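Local atomic coordinates of periplasmic protein TorT (Vibrio parahaemolyticus, PDB entry 3O1I), a protein that probably binds trimethylamine N-oxide in the periplasm and relays its presence to the sensor kinase TorS, as solute-binding protein partners of sensor kinases do. Residues D[138-143]-D[187-192]; D[120-125]-D[222-227]; D[156-161]-D[167-172]; D[144-147]-D[151-154]; D[200-205]-D[230-235]. All blocks are in the same frame, centred on the assembly; numbering follows the deposited sequence.

Contact 1 of 5, residues D[138-143]-D[187-192]; sequences NIALLL and QRVIDM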
# COMPACT_ATOMS: atom_id res chain seq x y z
N ASN D 138 -31.21 -20.54 -21.53
CA ASN D 138 -30.92 -19.97 -20.22
C ASN D 138 -29.79 -18.95 -20.32
O ASN D 138 -28.71 -19.24 -20.85
CB ASN D 138 -30.56 -21.08 -19.22
CG ASN D 138 -31.75 -21.96 -18.87
OD1 ASN D 138 -32.81 -21.46 -18.48
ND2 ASN D 138 -31.59 -23.27 -19.02
N ILE D 139 -30.05 -17.76 -19.80
CA ILE D 139 -29.07 -16.67 -19.86
C ILE D 139 -28.74 -16.13 -18.46
O ILE D 139 -29.54 -16.25 -17.52
CB ILE D 139 -29.62 -15.53 -20.77
CG1 ILE D 139 -28.52 -14.52 -21.07
CG2 ILE D 139 -30.83 -14.86 -20.09
CD1 ILE D 139 -29.00 -13.30 -21.83
N ALA D 140 -27.56 -15.53 -18.33
CA ALA D 140 -27.11 -14.97 -17.05
C ALA D 140 -26.86 -13.47 -17.14
O ALA D 140 -26.09 -13.02 -17.99
CB ALA D 140 -25.84 -15.67 -16.60
N LEU D 141 -27.48 -12.70 -16.25
CA LEU D 141 -27.34 -11.24 -16.24
C LEU D 141 -26.30 -10.66 -15.29
O LEU D 141 -26.47 -10.74 -14.08
CB LEU D 141 -28.70 -10.58 -15.93
CG LEU D 141 -29.67 -10.36 -17.10
CD1 LEU D 141 -31.05 -9.94 -16.58
CD2 LEU D 141 -29.10 -9.28 -18.01
N LEU D 142 -25.24 -10.07 -15.83
CA LEU D 142 -24.20 -9.45 -15.01
C LEU D 142 -24.05 -8.00 -15.44
O LEU D 142 -23.03 -7.59 -15.99
CB LEU D 142 -22.87 -10.19 -15.17
CG LEU D 142 -22.86 -11.69 -14.87
CD1 LEU D 142 -21.42 -12.18 -14.94
CD2 LEU D 142 -23.47 -11.99 -13.52
N LEU D 143 -25.08 -7.21 -15.16
CA LEU D 143 -25.14 -5.81 -15.53
C LEU D 143 -24.20 -4.88 -14.78
O LEU D 143 -23.38 -4.19 -15.39
CB LEU D 143 -26.58 -5.32 -15.41
CG LEU D 143 -27.52 -6.18 -16.26
CD1 LEU D 143 -28.97 -5.73 -16.06
CD2 LEU D 143 -27.09 -6.08 -17.72
N GLN D 187 -17.22 -16.24 -12.72
CA GLN D 187 -16.78 -17.56 -12.26
C GLN D 187 -17.95 -18.30 -11.65
O GLN D 187 -18.18 -19.46 -11.98
CB GLN D 187 -15.65 -17.44 -11.24
CG GLN D 187 -14.47 -16.61 -11.70
CD GLN D 187 -13.40 -16.46 -10.62
OE1 GLN D 187 -13.72 -16.38 -9.42
NE2 GLN D 187 -12.13 -16.39 -11.03
N ARG D 188 -18.68 -17.63 -10.77
CA ARG D 188 -19.83 -18.25 -10.14
C ARG D 188 -20.77 -18.72 -11.25
O ARG D 188 -21.37 -19.78 -11.16
CB ARG D 188 -20.56 -17.26 -9.23
CG ARG D 188 -21.65 -17.90 -8.37
CD ARG D 188 -22.52 -16.87 -7.64
NE ARG D 188 -21.73 -15.84 -6.96
CZ ARG D 188 -22.24 -14.90 -6.16
NH1 ARG D 188 -23.54 -14.86 -5.93
NH2 ARG D 188 -21.44 -14.00 -5.61
N VAL D 189 -20.89 -17.90 -12.29
CA VAL D 189 -21.76 -18.22 -13.42
C VAL D 189 -21.31 -19.49 -14.13
O VAL D 189 -22.10 -20.42 -14.33
CB VAL D 189 -21.80 -17.06 -14.43
CG1 VAL D 189 -22.49 -17.49 -15.74
CG2 VAL D 189 -22.54 -15.88 -13.81
N ILE D 190 -20.04 -19.54 -14.51
CA ILE D 190 -19.49 -20.70 -15.19
C ILE D 190 -19.74 -21.98 -14.39
O ILE D 190 -19.97 -23.04 -14.95
CB ILE D 190 -17.98 -20.53 -15.44
CG1 ILE D 190 -17.73 -19.26 -16.26
CG2 ILE D 190 -17.44 -21.71 -16.21
CD1 ILE D 190 -16.26 -18.93 -16.47
N ASP D 191 -19.71 -21.85 -13.06
CA ASP D 191 -19.93 -22.99 -12.17
C ASP D 191 -21.37 -23.50 -12.13
O ASP D 191 -21.60 -24.68 -11.89
CB ASP D 191 -19.47 -22.65 -10.76
CG ASP D 191 -17.97 -22.60 -10.63
OD1 ASP D 191 -17.32 -23.63 -10.88
OD2 ASP D 191 -17.44 -21.52 -10.29
N MET D 192 -22.34 -22.61 -12.35
CA MET D 192 -23.74 -23.02 -12.33
C MET D 192 -23.91 -24.19 -13.27
O MET D 192 -24.15 -25.31 -12.83
CB MET D 192 -24.64 -21.88 -12.79
CG MET D 192 -24.76 -20.71 -11.84
SD MET D 192 -25.94 -19.54 -12.51
CE MET D 192 -24.89 -18.50 -13.43
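Apolar carbon atoms alone join Val-189 of the helix segment 187-192 to Ala-140 and Leu-142 on strand 138-142. The two branches of Val-189 divide the work. CG1, anti to the backbone N (chi1 169°), lies 3.9 Å from the CB of Ala-140. CG2, beside the backbone N, meets the forked end of Leu-142 and stands 4.0 Å from both its CD1 and its CD2; the valine and the leucine lie alongside each other, pointing opposite ways. Met-192, one turn further along the helix, adds a lighter touch at the margin: its terminal methyl CE reaches to 4.4 Å from Ala-140 CB.

The backbones set the spacing. The axes of the two segments approach to 10.2 Å and run almost antiparallel, at 166°, and the CA atoms of Ala-140 and Val-189 are 7.2 Å apart. The small side chain of Ala-140 lets Val-189 come down close to the strand, while the longer Leu-142 fills in beside it.

Polar bonds lie around this patch rather than within it. Ala-140 is held in the sheet by backbone hydrogen bonds to Tyr-197 and Val-199, and Gln-187 NE2 is hydrogen-bonded to Glu-211 on the next helix.

Helix 179-192 leads from strand 167-172 to strand 197-200, and strand 137-142 lies between those two in the parallel sheet; the helix is thus the connection of a beta-alpha-beta crossover that packs on the strand it passes. Leu-142 also touches Ala-204 of helix 202-214, whereas Leu-141 turns to the other face of the sheet.

Contact 2 of 5, residues D[120-125]-D[222-227]; sequences YEAGKY and GLVSVY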
# COMPACT_ATOMS: atom_id res chain seq x y z
N TYR D 120 -32.28 -2.86 -24.82
CA TYR D 120 -33.21 -3.34 -25.84
C TYR D 120 -32.40 -3.89 -27.01
O TYR D 120 -32.59 -5.02 -27.44
CB TYR D 120 -34.10 -2.21 -26.34
CG TYR D 120 -35.30 -2.71 -27.12
CD1 TYR D 120 -36.50 -3.02 -26.48
CD2 TYR D 120 -35.22 -2.91 -28.51
CE1 TYR D 120 -37.58 -3.53 -27.19
CE2 TYR D 120 -36.30 -3.42 -29.22
CZ TYR D 120 -37.47 -3.73 -28.56
OH TYR D 120 -38.54 -4.25 -29.26
N GLU D 121 -31.47 -3.08 -27.51
CA GLU D 121 -30.65 -3.52 -28.61
C GLU D 121 -29.97 -4.85 -28.31
O GLU D 121 -29.73 -5.64 -29.22
CB GLU D 121 -29.59 -2.47 -28.94
CG GLU D 121 -29.89 -1.66 -30.20
CD GLU D 121 -29.94 -2.52 -31.46
OE1 GLU D 121 -28.96 -3.25 -31.74
OE2 GLU D 121 -30.97 -2.47 -32.17
N ALA D 122 -29.68 -5.10 -27.04
CA ALA D 122 -29.01 -6.33 -26.64
C ALA D 122 -29.96 -7.52 -26.57
O ALA D 122 -29.64 -8.62 -27.02
CB ALA D 122 -28.34 -6.13 -25.30
N GLY D 123 -31.14 -7.29 -25.99
CA GLY D 123 -32.13 -8.34 -25.89
C GLY D 123 -32.70 -8.68 -27.26
O GLY D 123 -33.02 -9.84 -27.55
N LYS D 124 -32.81 -7.67 -28.12
CA LYS D 124 -33.32 -7.85 -29.47
C LYS D 124 -32.41 -8.80 -30.24
O LYS D 124 -32.88 -9.60 -31.03
CB LYS D 124 -33.40 -6.49 -30.19
CG LYS D 124 -34.54 -6.36 -31.20
CD LYS D 124 -34.65 -4.93 -31.76
CE LYS D 124 -33.43 -4.52 -32.59
NZ LYS D 124 -33.56 -3.15 -33.19
N TYR D 125 -31.10 -8.71 -30.00
CA TYR D 125 -30.15 -9.58 -30.69
C TYR D 125 -30.34 -11.04 -30.28
O TYR D 125 -30.18 -11.94 -31.10
CB TYR D 125 -28.71 -9.18 -30.38
CG TYR D 125 -27.69 -10.21 -30.82
CD1 TYR D 125 -26.89 -9.98 -31.94
CD2 TYR D 125 -27.50 -11.40 -30.11
CE1 TYR D 125 -25.92 -10.91 -32.34
CE2 TYR D 125 -26.54 -12.34 -30.50
CZ TYR D 125 -25.75 -12.08 -31.61
OH TYR D 125 -24.77 -12.98 -31.98
N GLY D 222 -22.03 -17.80 -24.70
CA GLY D 222 -21.96 -16.65 -25.58
C GLY D 222 -22.01 -15.34 -24.82
O GLY D 222 -22.88 -15.15 -23.96
N LEU D 223 -21.09 -14.43 -25.14
CA LEU D 223 -20.99 -13.12 -24.48
C LEU D 223 -21.68 -11.97 -25.22
O LEU D 223 -21.41 -11.70 -26.39
CB LEU D 223 -19.52 -12.78 -24.26
CG LEU D 223 -18.72 -13.92 -23.63
CD1 LEU D 223 -17.28 -13.47 -23.38
CD2 LEU D 223 -19.40 -14.37 -22.33
N VAL D 224 -22.58 -11.29 -24.50
CA VAL D 224 -23.33 -10.17 -25.04
C VAL D 224 -23.17 -8.96 -24.12
O VAL D 224 -23.64 -8.99 -22.98
CB VAL D 224 -24.83 -10.53 -25.17
CG1 VAL D 224 -25.66 -9.31 -25.52
CG2 VAL D 224 -25.00 -11.60 -26.23
N SER D 225 -22.52 -7.91 -24.62
CA SER D 225 -22.27 -6.67 -23.88
C SER D 225 -23.50 -5.75 -23.86
O SER D 225 -24.35 -5.85 -24.73
CB SER D 225 -21.11 -5.92 -24.55
OG SER D 225 -20.13 -5.52 -23.61
N VAL D 226 -23.58 -4.86 -22.87
CA VAL D 226 -24.70 -3.93 -22.80
C VAL D 226 -24.22 -2.56 -23.27
O VAL D 226 -24.99 -1.59 -23.33
CB VAL D 226 -25.26 -3.84 -21.38
CG1 VAL D 226 -26.50 -2.96 -21.35
CG2 VAL D 226 -25.62 -5.22 -20.89
N TYR D 227 -22.93 -2.48 -23.62
CA TYR D 227 -22.30 -1.26 -24.16
C TYR D 227 -20.92 -1.63 -24.68
O TYR D 227 -20.48 -2.76 -24.51
CB TYR D 227 -22.25 -0.12 -23.11
CG TYR D 227 -21.33 -0.31 -21.92
CD1 TYR D 227 -19.99 0.10 -21.98
CD2 TYR D 227 -21.80 -0.87 -20.72
CE1 TYR D 227 -19.15 -0.04 -20.88
CE2 TYR D 227 -20.96 -1.02 -19.62
CZ TYR D 227 -19.63 -0.61 -19.70
OH TYR D 227 -18.76 -0.82 -18.65
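In the alpha/beta lobe of this periplasmic binding protein, the fold shared with the sugar-binding domain of LacI, helix 116-127 packs on the outermost strand 222-225 of the parallel sheet, and Ala-122 meets Val-224 and Ser-225 there. The helix comes from the part of the chain that follows strand 107-110 of the other lobe's sheet, so the contact ties an early helix to a strand formed about a hundred residues later.

Ala-122 is the helix's one point of close approach. Its CB lies 4.2 Å from CG1 of Val-224 and 4.0 Å from the carbonyl O of Ser-225, a methyl resting against one valine branch and the adjoining backbone. A first torsion of 171° swings CG1 away from the valine's backbone N and over to the alanine methyl. With a side chain no longer than a methyl, the helix backbone comes near the end of the strand: the CA atoms of Ala-122 and Val-226 are 6.3 Å apart. A turn later Tyr-125 also points toward the strand, its side chain coming to 4.6 Å at the nearest, and its ring meets that of Phe-243 with the planes nearly parallel.

The polar groups are tied within their own segments. Away from the strand, Lys-124 NZ and Glu-121 OE2 form a salt bridge between residues three apart on the helix. Ser-225, whose side chain points away from the helix, bridges the turn that ends the strand: its OG donates to the carbonyl O of Tyr-227 over 2.9 Å, with a C=O...donor angle of 163°.

Contact 3 of 5, residues D[156-161]-D[167-172]; sequences TGFYEA and IHIVDS
Helix 156-161 and strand 167-172 stay well apart, the nearest CA atoms, those of Tyr-159 and Ile-169, being 9.8 Å from each other, so long side chains must bridge the gap. One methyl does this from the strand. CD1 of Ile-169 stands at the end of an extended chain: CG1 lies anti to the carbonyl carbon (chi1 -53°), and the second torsion carries CD1 straight on toward the helix.

Two aromatic rings from successive helix residues receive it in different ways. The ring of Phe-158 offers its edge, with CD1 of Ile-169 near the ring plane and 4.4 Å from CE2. Tyr-159 comes in at a slant, and its outer end is what touches: CD1 of Ile-169 is 3.6 Å from CZ and 3.4 Å from OH. Although the CB of Tyr-159 does not point at the strand, the length of the ring brings its hydroxyl end over to the methyl.

The surroundings of the two rings differ. Phe-158 is buried, touching Ile-139 of the neighbouring strand and Gly-123 of helix 116-127, whereas Tyr-159 is exposed and closes the outer margin of the patch. Ile-169 continues inward onto Leu-141, and the end of its strand is tied to strand 137-142 by the hydrogen bond from Ser-172 OG to Leu-141 O.

Strand 137-142, helix 152-163 and strand 167-172 make up a beta-alpha-beta unit of the parallel sheet, and an aliphatic residue of the edge strand set against the connecting helix is the kind of packing that closes such a unit.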
# COMPACT_ATOMS: atom_id res chain seq x y z
N THR D 156 -35.29 -2.93 -17.83
CA THR D 156 -36.56 -2.84 -18.54
C THR D 156 -36.33 -2.79 -20.05
O THR D 156 -37.10 -3.35 -20.82
CB THR D 156 -37.37 -1.61 -18.09
OG1 THR D 156 -37.71 -1.75 -16.70
CG2 THR D 156 -38.65 -1.48 -18.90
N GLY D 157 -35.26 -2.12 -20.46
CA GLY D 157 -34.93 -2.05 -21.87
C GLY D 157 -34.67 -3.47 -22.35
O GLY D 157 -35.33 -3.95 -23.27
N PHE D 158 -33.70 -4.14 -21.72
CA PHE D 158 -33.36 -5.52 -22.07
C PHE D 158 -34.58 -6.42 -21.92
O PHE D 158 -34.88 -7.22 -22.80
CB PHE D 158 -32.27 -6.06 -21.15
CG PHE D 158 -31.95 -7.51 -21.38
CD1 PHE D 158 -31.05 -7.90 -22.37
CD2 PHE D 158 -32.59 -8.51 -20.64
CE1 PHE D 158 -30.79 -9.24 -22.62
CE2 PHE D 158 -32.34 -9.85 -20.88
CZ PHE D 158 -31.44 -10.22 -21.88
N TYR D 159 -35.27 -6.28 -20.80
CA TYR D 159 -36.45 -7.09 -20.53
C TYR D 159 -37.47 -7.08 -21.66
O TYR D 159 -37.91 -8.14 -22.10
CB TYR D 159 -37.10 -6.67 -19.21
CG TYR D 159 -36.73 -7.57 -18.06
CD1 TYR D 159 -35.41 -7.68 -17.62
CD2 TYR D 159 -37.70 -8.34 -17.42
CE1 TYR D 159 -35.06 -8.56 -16.58
CE2 TYR D 159 -37.36 -9.22 -16.38
CZ TYR D 159 -36.04 -9.32 -15.97
OH TYR D 159 -35.70 -10.19 -14.95
N GLU D 160 -37.84 -5.89 -22.14
CA GLU D 160 -38.82 -5.78 -23.21
C GLU D 160 -38.44 -6.56 -24.45
O GLU D 160 -39.15 -7.46 -24.88
CB GLU D 160 -39.03 -4.31 -23.60
CG GLU D 160 -39.65 -3.43 -22.52
CD GLU D 160 -40.95 -4.00 -21.95
OE1 GLU D 160 -41.69 -4.68 -22.70
OE2 GLU D 160 -41.23 -3.75 -20.76
N ALA D 161 -37.30 -6.21 -25.03
CA ALA D 161 -36.81 -6.87 -26.23
C ALA D 161 -36.67 -8.39 -26.10
O ALA D 161 -36.55 -9.08 -27.10
CB ALA D 161 -35.47 -6.27 -26.63
N ILE D 167 -36.19 -17.16 -24.32
CA ILE D 167 -34.99 -16.83 -23.58
C ILE D 167 -35.37 -16.70 -22.11
O ILE D 167 -36.21 -15.87 -21.76
CB ILE D 167 -34.39 -15.51 -24.11
CG1 ILE D 167 -33.71 -15.77 -25.45
CG2 ILE D 167 -33.41 -14.93 -23.09
CD1 ILE D 167 -33.17 -14.56 -26.10
N HIS D 168 -34.76 -17.53 -21.27
CA HIS D 168 -35.02 -17.52 -19.84
C HIS D 168 -33.82 -16.94 -19.10
O HIS D 168 -32.68 -17.12 -19.53
CB HIS D 168 -35.28 -18.94 -19.34
CG HIS D 168 -35.71 -19.02 -17.90
ND1 HIS D 168 -36.99 -18.71 -17.50
CD2 HIS D 168 -35.04 -19.36 -16.78
CE1 HIS D 168 -37.09 -18.85 -16.19
NE2 HIS D 168 -35.91 -19.24 -15.73
N ILE D 169 -34.08 -16.25 -18.00
CA ILE D 169 -33.00 -15.69 -17.19
C ILE D 169 -32.82 -16.63 -16.00
O ILE D 169 -33.73 -16.81 -15.19
CB ILE D 169 -33.35 -14.27 -16.67
CG1 ILE D 169 -33.76 -13.37 -17.83
CG2 ILE D 169 -32.14 -13.66 -15.98
CD1 ILE D 169 -34.09 -11.94 -17.41
N VAL D 170 -31.64 -17.25 -15.91
CA VAL D 170 -31.36 -18.16 -14.81
C VAL D 170 -31.33 -17.34 -13.54
O VAL D 170 -31.88 -17.74 -12.51
CB VAL D 170 -30.01 -18.87 -14.99
CG1 VAL D 170 -29.71 -19.75 -13.79
CG2 VAL D 170 -30.03 -19.70 -16.25
N ASP D 171 -30.67 -16.19 -13.62
CA ASP D 171 -30.57 -15.28 -12.49
C ASP D 171 -29.79 -14.04 -12.89
O ASP D 171 -29.40 -13.87 -14.05
CB ASP D 171 -29.90 -15.97 -11.29
CG ASP D 171 -30.54 -15.58 -9.96
OD1 ASP D 171 -29.97 -15.93 -8.90
OD2 ASP D 171 -31.61 -14.93 -9.97
N SER D 172 -29.56 -13.17 -11.91
CA SER D 172 -28.84 -11.94 -12.15
C SER D 172 -27.95 -11.62 -10.95
O SER D 172 -28.39 -11.72 -9.80
CB SER D 172 -29.83 -10.80 -12.38
OG SER D 172 -29.17 -9.61 -12.76

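Contact 4 of 5, residues D[144-147]-D[151-154]; sequences GPRT and TKPV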
# COMPACT_ATOMS: atom_id res chain seq x y z
N GLY D 144 -24.31 -4.85 -13.45
CA GLY D 144 -23.45 -3.99 -12.67
C GLY D 144 -23.99 -3.74 -11.29
O GLY D 144 -24.68 -4.59 -10.73
N PRO D 145 -23.70 -2.56 -10.70
CA PRO D 145 -24.17 -2.21 -9.35
C PRO D 145 -25.70 -2.20 -9.15
O PRO D 145 -26.39 -3.16 -9.50
CB PRO D 145 -23.51 -0.85 -9.11
CG PRO D 145 -23.34 -0.30 -10.49
CD PRO D 145 -22.87 -1.49 -11.26
N ARG D 146 -26.22 -1.12 -8.57
CA ARG D 146 -27.65 -0.99 -8.32
C ARG D 146 -28.15 0.44 -8.46
O ARG D 146 -29.05 0.87 -7.73
CB ARG D 146 -28.00 -1.51 -6.92
CG ARG D 146 -28.21 -3.02 -6.83
CD ARG D 146 -29.51 -3.45 -7.51
NE ARG D 146 -30.69 -2.78 -6.96
CZ ARG D 146 -31.95 -3.05 -7.28
NH1 ARG D 146 -32.22 -4.01 -8.17
NH2 ARG D 146 -32.94 -2.37 -6.73
N THR D 147 -27.57 1.18 -9.40
CA THR D 147 -27.99 2.57 -9.65
C THR D 147 -27.71 3.12 -11.07
O THR D 147 -28.53 2.88 -11.97
CB THR D 147 -27.35 3.53 -8.62
OG1 THR D 147 -27.64 3.09 -7.28
CG2 THR D 147 -27.91 4.95 -8.77
N THR D 151 -29.23 -0.72 -13.99
CA THR D 151 -30.33 -1.56 -13.56
C THR D 151 -31.60 -1.22 -14.36
O THR D 151 -31.58 -1.17 -15.59
CB THR D 151 -30.62 -1.43 -12.03
OG1 THR D 151 -29.41 -1.60 -11.30
CG2 THR D 151 -31.62 -2.52 -11.57
N LYS D 152 -32.69 -0.95 -13.64
CA LYS D 152 -34.00 -0.65 -14.23
C LYS D 152 -33.98 0.11 -15.56
O LYS D 152 -34.82 -0.12 -16.43
CB LYS D 152 -34.85 0.04 -13.16
CG LYS D 152 -34.75 -0.76 -11.86
CD LYS D 152 -35.88 -0.57 -10.88
CE LYS D 152 -35.72 -1.58 -9.74
NZ LYS D 152 -36.77 -1.45 -8.70
N PRO D 153 -33.02 1.03 -15.74
CA PRO D 153 -33.03 1.71 -17.04
C PRO D 153 -32.75 0.69 -18.15
O PRO D 153 -33.57 0.50 -19.05
CB PRO D 153 -31.90 2.73 -16.89
CG PRO D 153 -31.96 3.07 -15.43
CD PRO D 153 -32.14 1.72 -14.78
N VAL D 154 -31.59 0.04 -18.06
CA VAL D 154 -31.17 -0.97 -19.03
C VAL D 154 -31.98 -2.27 -18.89
O VAL D 154 -32.29 -2.92 -19.89
CB VAL D 154 -29.68 -1.32 -18.85
CG1 VAL D 154 -29.34 -2.60 -19.59
CG2 VAL D 154 -28.84 -0.19 -19.39
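Thr-151 makes the tight part of this contact, its hydroxyl set against the backbone of Arg-146, while the long ends of Arg-146 and Lys-152 meet loosely on the solvent side. OG1 of Thr-151 lies 3.5 Å from Arg-146 CA and is flanked by the neighbouring peptide atoms, 3.8 Å from both Pro-145 O and Thr-147 N. These are van der Waals neighbours only. The threonine rotamer (chi1 -51°) puts OG1 beside its own backbone N and turns CG2 to the other flank, where it meets the arginine's outer end. Thr-151 is buried and also touches Trp-174.

Segment 144-147 belongs to the loop that leaves the carboxyl end of strand 137-142. Segment 151-154 leads into helix 152-163, so the contact closes the first connection of a beta-alpha-beta unit. In periplasmic binding proteins of this family, loops at this end of the strands line the cleft between the lobes, and the centre of the contact, about 12 Å from the centre of the chain, is consistent with that. Gly-144 turns the chain out of the strand with backbone angles that call for glycine.

Outside, the Arg-146 side chain starts away from the helix and bends back at its second and third torsions. Its NH1 comes 3.8 Å from CG2 of Thr-151, and NH2 lies 4.2 Å from CE of Lys-152, both at a slant to the guanidinium. The two cations probably disfavour each other, with NH2 and Lys-152 NZ 4.4 Å apart. Thr-147 OG1 turns back to donate to Arg-146 O over 2.7 Å, from above the carbonyl plane.

Contact 5 of 5, residues D[200-205]-D[230-235]; sequences GSAVAI and HGVYRG
No flat group enters the contact of Val-232 with Ala-202 and Ile-205; the nearby guanidinium of Arg-234 has Gly-231 O at its edge, in plane. Outside the two segments, Arg-234 NH2 pairs with an acidic side chain of another protein chain. The touching groups are all aliphatic and join the first turns of two helices, 202-214 and 230-236, in the alpha/beta lobe of the periplasmic binding protein fold. These helices precede and follow strand 222-225.

A single methyl carries the pairing. CG2 of Val-232, turned back beside its own backbone N, lies 3.5 Å from CB of Ala-202 and 3.8 Å from CG2 of Ile-205, bridging residues one turn apart. The backbones are close here too, with 6.0 Å between the CA atoms of Ala-202 and Val-232. Ile-205 starts toward the other helix, but its chain then leads away, leaving the CG2 branch to do the touching. Both helix starts have a serine partner: Val-232 N bonds to Ser-229 OG, and Ser-201 is the N-cap of helix 202-214, its OG accepting from Ala-204 N at 2.9 Å with an almost straight N-H...O angle of 171°.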
# COMPACT_ATOMS: atom_id res chain seq x y z
N GLY D 200 -23.79 -8.73 -19.88
CA GLY D 200 -23.42 -7.83 -18.80
C GLY D 200 -22.64 -6.61 -19.24
O GLY D 200 -22.57 -6.30 -20.43
N SER D 201 -22.05 -5.92 -18.27
CA SER D 201 -21.27 -4.71 -18.54
C SER D 201 -20.04 -5.01 -19.37
O SER D 201 -19.62 -6.16 -19.50
CB SER D 201 -20.82 -4.09 -17.23
OG SER D 201 -20.10 -5.04 -16.47
N ALA D 202 -19.44 -3.97 -19.93
CA ALA D 202 -18.26 -4.22 -20.72
C ALA D 202 -17.23 -4.81 -19.78
O ALA D 202 -16.36 -5.58 -20.20
CB ALA D 202 -17.74 -2.92 -21.33
N VAL D 203 -17.34 -4.44 -18.51
CA VAL D 203 -16.43 -4.93 -17.47
C VAL D 203 -16.66 -6.44 -17.34
O VAL D 203 -15.74 -7.24 -17.54
CB VAL D 203 -16.69 -4.20 -16.11
CG1 VAL D 203 -15.90 -4.85 -14.97
CG2 VAL D 203 -16.31 -2.74 -16.24
N ALA D 204 -17.89 -6.82 -17.02
CA ALA D 204 -18.20 -8.23 -16.88
C ALA D 204 -17.70 -9.01 -18.10
O ALA D 204 -16.83 -9.88 -17.97
CB ALA D 204 -19.70 -8.41 -16.72
N ILE D 205 -18.23 -8.68 -19.28
CA ILE D 205 -17.84 -9.36 -20.51
C ILE D 205 -16.33 -9.44 -20.68
O ILE D 205 -15.81 -10.52 -20.96
CB ILE D 205 -18.51 -8.72 -21.78
CG1 ILE D 205 -19.85 -9.40 -22.06
CG2 ILE D 205 -17.60 -8.85 -23.02
CD1 ILE D 205 -20.93 -9.15 -21.03
N HIS D 230 -13.00 -0.61 -25.50
CA HIS D 230 -11.89 -1.11 -26.29
C HIS D 230 -11.65 -2.60 -26.10
O HIS D 230 -11.00 -3.25 -26.93
CB HIS D 230 -10.60 -0.36 -25.96
CG HIS D 230 -10.67 1.11 -26.22
ND1 HIS D 230 -9.75 1.77 -27.01
CD2 HIS D 230 -11.54 2.06 -25.79
CE1 HIS D 230 -10.05 3.06 -27.05
NE2 HIS D 230 -11.13 3.26 -26.32
N GLY D 231 -12.16 -3.15 -25.01
CA GLY D 231 -11.96 -4.56 -24.75
C GLY D 231 -13.04 -5.38 -25.40
O GLY D 231 -12.76 -6.38 -26.07
N VAL D 232 -14.28 -4.95 -25.20
CA VAL D 232 -15.43 -5.63 -25.79
C VAL D 232 -15.34 -5.55 -27.32
O VAL D 232 -15.83 -6.43 -28.02
CB VAL D 232 -16.76 -5.01 -25.31
CG1 VAL D 232 -17.94 -5.62 -26.05
CG2 VAL D 232 -16.91 -5.24 -23.81
N TYR D 233 -14.69 -4.51 -27.83
CA TYR D 233 -14.50 -4.35 -29.26
C TYR D 233 -13.54 -5.42 -29.75
O TYR D 233 -13.90 -6.20 -30.63
CB TYR D 233 -13.93 -2.97 -29.60
CG TYR D 233 -13.49 -2.83 -31.04
CD1 TYR D 233 -14.43 -2.73 -32.08
CD2 TYR D 233 -12.14 -2.82 -31.37
CE1 TYR D 233 -14.01 -2.63 -33.42
CE2 TYR D 233 -11.71 -2.72 -32.69
CZ TYR D 233 -12.65 -2.63 -33.71
OH TYR D 233 -12.19 -2.52 -35.00
N ARG D 234 -12.33 -5.47 -29.19
CA ARG D 234 -11.35 -6.48 -29.61
C ARG D 234 -11.96 -7.88 -29.57
O ARG D 234 -11.56 -8.78 -30.32
CB ARG D 234 -10.12 -6.47 -28.69
CG ARG D 234 -8.92 -7.09 -29.34
CD ARG D 234 -7.92 -7.59 -28.34
NE ARG D 234 -8.04 -9.02 -28.05
CZ ARG D 234 -9.00 -9.59 -27.33
NH1 ARG D 234 -9.98 -8.87 -26.78
NH2 ARG D 234 -8.97 -10.90 -27.12
N GLY D 235 -12.93 -8.06 -28.68
CA GLY D 235 -13.59 -9.35 -28.57
C GLY D 235 -14.50 -9.60 -29.75
O GLY D 235 -14.62 -10.73 -30.23

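In the fold
Contacts 1, 2 and 3 all reach the four-stranded parallel sheet: contact 1 packs on one face, contacts 2 and 3 on the other, where Tyr-120 O meets Ala-161 CB. Contacts 1, 2 and 5 are buried and almost wholly aliphatic, contact 3 is partly buried and brings in aromatic rings, and contact 4 lies at the surface with charged ends. Contacts 3 and 4 share helix 152-163, taking its middle and its start. Backbone hydrogen bonds probably link contact 1 to contact 3 through Ile-139 and to contact 5 through Leu-142 O and Ser-201 N. Val-226 packs against Leu-143 and Val-154, joining contact 2 to contacts 1 and 4.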